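Local coordinates for protein leucine aminopeptidase A1, chloroplastic (Solanum lycopersicum, PDB 5D8N) that removes N-terminal amino acids, leucine by preference, from peptides as a magnesium-dependent homohexameric M17 aminopeptidase, and also acts as a molecular chaperone, at residues T378-N383 and S465-M470; L410-G415 and L500-P505. The protein carries 1 engineered substitution. All blocks are in the same frame, centred on the assembly; numbering follows the deposited sequence. Where two conformers were deposited one is given.

Contact 1: residues T378-N383 and S465-M470; sequences TIEVNN and SGVADM
Ser465 meets Glu380 where an ST turn closes against the middle strand of a small three-stranded sheet in the catalytic domain, formed by strands 370-372, 378-380 and 470-471. Ser465 OG donates to Glu380 OE1 at 2.6 Å, coming from above the carboxylate plane, and accepts from the backbone N atoms of Val467 and Ala468. A small side chain that can both donate and accept suits this place. Gly466 is joined indirectly: its N donates to a water that itself donates to Glu380 OE1. Glu380 gets there with a fully stretched chain, CG trans to the backbone N (chi1 177°), and its other oxygen, OE2, forms a salt bridge with Lys323 of the second subunit. Val467 crosses the glutamate at about a right angle and, in the conformer given, packs CG2 beside the Glu380 carboxylate. Ala468, with no more than a methyl, fits close over the strand backbone, its CB 3.6 Å from Glu380 N. Asp469 and Thr378 then exchange bonds: Asp469 N donates to Thr378 OG1 (2.9 Å), while Thr378 N donates to Asp469 OD2 from above the carboxylate plane. Both side chains also reach the second subunit, Thr378 OG1 bonding to Phe176 O and Asp469 OD2 to Ser178 OG of that subunit, so the pair also takes part in a subunit interface. Met470 lies alongside Ile379, pointing the same way, with Phe486 of helix 479-488 against both. Met470 O accepts from Glu380 N at 2.8 Å, with an N-H...O angle of 165°.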
# COMPACT_ATOMS: atom_id res chain seq x y z
N THR A 378 3.03 32.03 -12.10
CA THR A 378 2.48 31.45 -10.88
C THR A 378 2.46 29.93 -10.95
O THR A 378 2.22 29.35 -12.03
CB THR A 378 1.05 31.93 -10.63
OG1 THR A 378 0.24 31.71 -11.80
CG2 THR A 378 1.04 33.39 -10.33
N ILE A 379 2.75 29.31 -9.81
CA ILE A 379 2.86 27.85 -9.72
C ILE A 379 2.01 27.32 -8.61
O ILE A 379 2.12 27.75 -7.47
CB ILE A 379 4.32 27.43 -9.43
CG1 ILE A 379 5.25 28.01 -10.49
CG2 ILE A 379 4.46 25.92 -9.38
CD1 ILE A 379 6.63 28.30 -9.92
N GLU A 380 1.07 26.46 -8.98
CA GLU A 380 0.28 25.75 -7.99
C GLU A 380 1.02 24.52 -7.51
O GLU A 380 1.40 23.65 -8.29
CB GLU A 380 -1.08 25.32 -8.55
CG GLU A 380 -1.90 24.51 -7.56
CD GLU A 380 -3.24 24.05 -8.12
OE1 GLU A 380 -3.40 23.93 -9.37
OE2 GLU A 380 -4.14 23.91 -7.26
N VAL A 381 1.30 24.48 -6.22
CA VAL A 381 2.19 23.44 -5.71
C VAL A 381 1.33 22.24 -5.36
O VAL A 381 0.89 22.10 -4.23
CB VAL A 381 3.02 23.96 -4.52
CG1 VAL A 381 3.92 22.86 -3.99
CG2 VAL A 381 3.87 25.14 -4.96
N ASN A 382 1.09 21.37 -6.32
CA ASN A 382 0.24 20.21 -6.07
C ASN A 382 1.00 19.09 -5.35
O ASN A 382 0.36 18.16 -4.84
CB ASN A 382 -0.38 19.66 -7.36
CG ASN A 382 0.68 19.16 -8.33
OD1 ASN A 382 1.65 19.85 -8.61
ND2 ASN A 382 0.40 18.04 -8.98
N ASN A 383 2.32 19.17 -5.30
CA ASN A 383 3.10 18.11 -4.65
C ASN A 383 4.31 18.69 -3.93
O ASN A 383 5.25 19.16 -4.59
CB ASN A 383 3.55 17.10 -5.71
CG ASN A 383 4.30 15.92 -5.13
OD1 ASN A 383 4.15 15.56 -3.97
ND2 ASN A 383 5.12 15.31 -5.96
N SER A 465 -2.76 24.09 -14.76
CA SER A 465 -3.44 24.25 -13.48
C SER A 465 -4.81 24.82 -13.80
O SER A 465 -4.95 25.56 -14.75
CB SER A 465 -2.68 25.24 -12.58
OG SER A 465 -3.40 25.57 -11.41
N GLY A 466 -5.77 24.55 -12.92
CA GLY A 466 -7.09 25.15 -13.02
C GLY A 466 -7.19 26.53 -12.39
O GLY A 466 -8.21 27.24 -12.63
N VAL A 467 -6.12 26.97 -11.71
CA VAL A 467 -6.08 28.29 -11.08
C VAL A 467 -4.82 29.11 -11.36
O VAL A 467 -4.87 30.34 -11.47
CB VAL A 467 -6.29 28.21 -9.56
CG1 VAL A 467 -7.74 27.86 -9.24
CG2 VAL A 467 -5.39 27.14 -8.95
N ALA A 468 -3.67 28.44 -11.47
CA ALA A 468 -2.39 29.12 -11.67
C ALA A 468 -1.90 28.94 -13.10
O ALA A 468 -2.57 28.31 -13.89
CB ALA A 468 -1.33 28.62 -10.67
N ASP A 469 -0.72 29.47 -13.43
CA ASP A 469 -0.13 29.24 -14.76
C ASP A 469 0.21 27.76 -14.96
O ASP A 469 0.26 27.31 -16.07
CB ASP A 469 1.12 30.11 -15.02
CG ASP A 469 0.81 31.60 -15.10
OD1 ASP A 469 -0.37 32.00 -15.26
OD2 ASP A 469 1.71 32.40 -14.76
N MET A 470 0.62 27.07 -13.91
CA MET A 470 1.08 25.70 -14.05
C MET A 470 1.04 25.05 -12.69
O MET A 470 0.98 25.74 -11.67
CB MET A 470 2.49 25.62 -14.61
CG MET A 470 3.58 26.08 -13.63
SD MET A 470 5.15 26.55 -14.44
CE MET A 470 4.76 28.15 -15.12
O HOH W 1 -5.25 22.74 -10.78

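Contact 2: residues L410-G415 and L500-P505; sequences LATLTG and LDVAGP
Leu410 pairs with Leu500, and Ala411 with Asp501, where strands 406-411 and 496-501 run parallel as neighbours within the mixed eight-stranded sheet of the M17 catalytic domain. Segments 410-415 and 500-505 are the C-terminal ends of these strands with the loops that follow, and end to end the touching parts, 410-414 and 500-503, are 50° apart. Ala411 N donates to Leu500 O at 3.0 Å, and Ala411 O accepts from Val502 N, which stands above the carbonyl plane. Beyond these bonds the chains turn, Thr412 sitting at the centre of an inverse gamma turn.

On one face Leu410 and Leu500 lie side by side, pointing the same way, with Leu410 CG 4.1 Å from Leu500 CB; branched apolar chains suit this buried layer. Val502 sets CG2 over the Ala411 carbonyl. On the other face lie Ala411 and Asp501, whose carboxylate holds the loop at Leu413 and Thr414. With CG extended away from its backbone N (chi1 -163°), the aspartate reaches past its own strand. Asp501 OD1 accepts from Leu413 N at 2.9 Å, met from above the carboxylate plane, and more weakly from Thr414 N. An acidic residue fits here because it can accept several donors at once.

Thr412 rests its CG2 methyl 3.8 Å from Ala503 CA, while its carbonyl oxygen takes a hydrogen bond from NZ of Lys300, a residue of the magnesium-binding site, which places the loop beside that site. Ala503 tucks CB against Thr414 O, its small size allowing the close approach. Thr414 OG1 serves two partners: it caps Ile417 N at the start of helix 416-421 and donates to Asp501 OD2 at 2.7 Å, on the syn side but 24° out of the carboxylate plane.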
# COMPACT_ATOMS: atom_id res chain seq x y z
N LEU A 410 22.31 21.32 -12.82
CA LEU A 410 22.35 19.95 -12.32
C LEU A 410 21.47 19.87 -11.10
O LEU A 410 21.57 20.67 -10.17
CB LEU A 410 23.78 19.56 -11.93
CG LEU A 410 24.69 19.21 -13.12
CD1 LEU A 410 25.16 20.50 -13.75
CD2 LEU A 410 25.89 18.40 -12.65
N ALA A 411 20.62 18.86 -11.11
CA ALA A 411 19.65 18.66 -10.03
C ALA A 411 19.27 17.19 -9.92
O ALA A 411 19.09 16.48 -10.92
CB ALA A 411 18.41 19.49 -10.28
N THR A 412 19.19 16.74 -8.67
CA THR A 412 18.56 15.47 -8.34
C THR A 412 17.07 15.70 -8.36
O THR A 412 16.46 16.01 -7.34
CB THR A 412 19.02 14.99 -6.96
OG1 THR A 412 18.87 16.05 -5.99
CG2 THR A 412 20.46 14.65 -6.98
N LEU A 413 16.49 15.71 -9.56
CA LEU A 413 15.13 16.19 -9.72
C LEU A 413 14.04 15.14 -9.56
O LEU A 413 13.03 15.43 -8.95
CB LEU A 413 14.95 16.89 -11.05
CG LEU A 413 13.92 18.01 -10.96
CD1 LEU A 413 14.53 19.23 -10.27
CD2 LEU A 413 13.41 18.39 -12.33
N THR A 414 14.20 13.96 -10.12
CA THR A 414 13.11 12.98 -10.15
C THR A 414 13.61 11.57 -9.82
O THR A 414 14.74 11.20 -10.16
CB THR A 414 12.42 12.95 -11.54
OG1 THR A 414 13.35 12.49 -12.54
CG2 THR A 414 11.93 14.34 -11.91
N GLY A 415 12.74 10.73 -9.25
CA GLY A 415 12.95 9.28 -9.24
C GLY A 415 12.76 8.71 -10.64
O GLY A 415 13.27 7.65 -11.00
N LEU A 500 20.43 18.74 -16.38
CA LEU A 500 20.96 17.42 -16.13
C LEU A 500 20.38 16.85 -14.84
O LEU A 500 20.61 17.38 -13.74
CB LEU A 500 22.48 17.50 -16.08
CG LEU A 500 23.25 16.20 -16.33
CD1 LEU A 500 23.01 15.67 -17.74
CD2 LEU A 500 24.74 16.38 -16.07
N ASP A 501 19.53 15.83 -15.00
CA ASP A 501 18.88 15.14 -13.87
C ASP A 501 19.83 14.04 -13.39
O ASP A 501 19.93 12.95 -13.98
CB ASP A 501 17.51 14.59 -14.30
CG ASP A 501 16.60 14.22 -13.11
OD1 ASP A 501 17.09 14.12 -11.97
OD2 ASP A 501 15.36 14.05 -13.33
N VAL A 502 20.47 14.30 -12.26
CA VAL A 502 21.57 13.49 -11.74
C VAL A 502 21.17 12.72 -10.47
O VAL A 502 22.02 12.31 -9.70
CB VAL A 502 22.80 14.35 -11.40
CG1 VAL A 502 23.33 15.04 -12.65
CG2 VAL A 502 22.50 15.41 -10.36
N ALA A 503 19.88 12.50 -10.27
CA ALA A 503 19.40 11.73 -9.13
C ALA A 503 20.16 10.44 -8.89
O ALA A 503 20.39 10.09 -7.73
CB ALA A 503 17.92 11.44 -9.26
N GLY A 504 20.50 9.70 -9.94
CA GLY A 504 21.21 8.43 -9.76
C GLY A 504 22.67 8.63 -9.43
O GLY A 504 23.14 8.16 -8.40
N PRO A 505 23.45 9.15 -10.39
CA PRO A 505 24.89 8.89 -10.24
C PRO A 505 25.64 9.71 -9.18
O PRO A 505 26.83 9.43 -8.95
CB PRO A 505 25.46 9.15 -11.63
CG PRO A 505 24.42 9.91 -12.37
CD PRO A 505 23.10 9.58 -11.75

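Overall arrangement
Contacts 1 and 2 both belong to the catalytic domain, with centres 23 Å apart and nearest atoms about 8 Å apart, so they do not touch. Their segments alternate along the chain: 378-383, 410-415, 465-470, then 500-505. Contact 2 lies at the ends of two central strands of the large sheet, about 12 Å from the chain's centre; contact 1 belongs to the separate three-stranded sheet, about 34 Å out, where a second subunit packs. Helix 388-401, following the first segment of contact 1, carries Arg389, a predicted active-site residue whose side chain is about 4 Å from that of Thr414 and about 7 Å from that of Ile379, so both contacts border the active-site region.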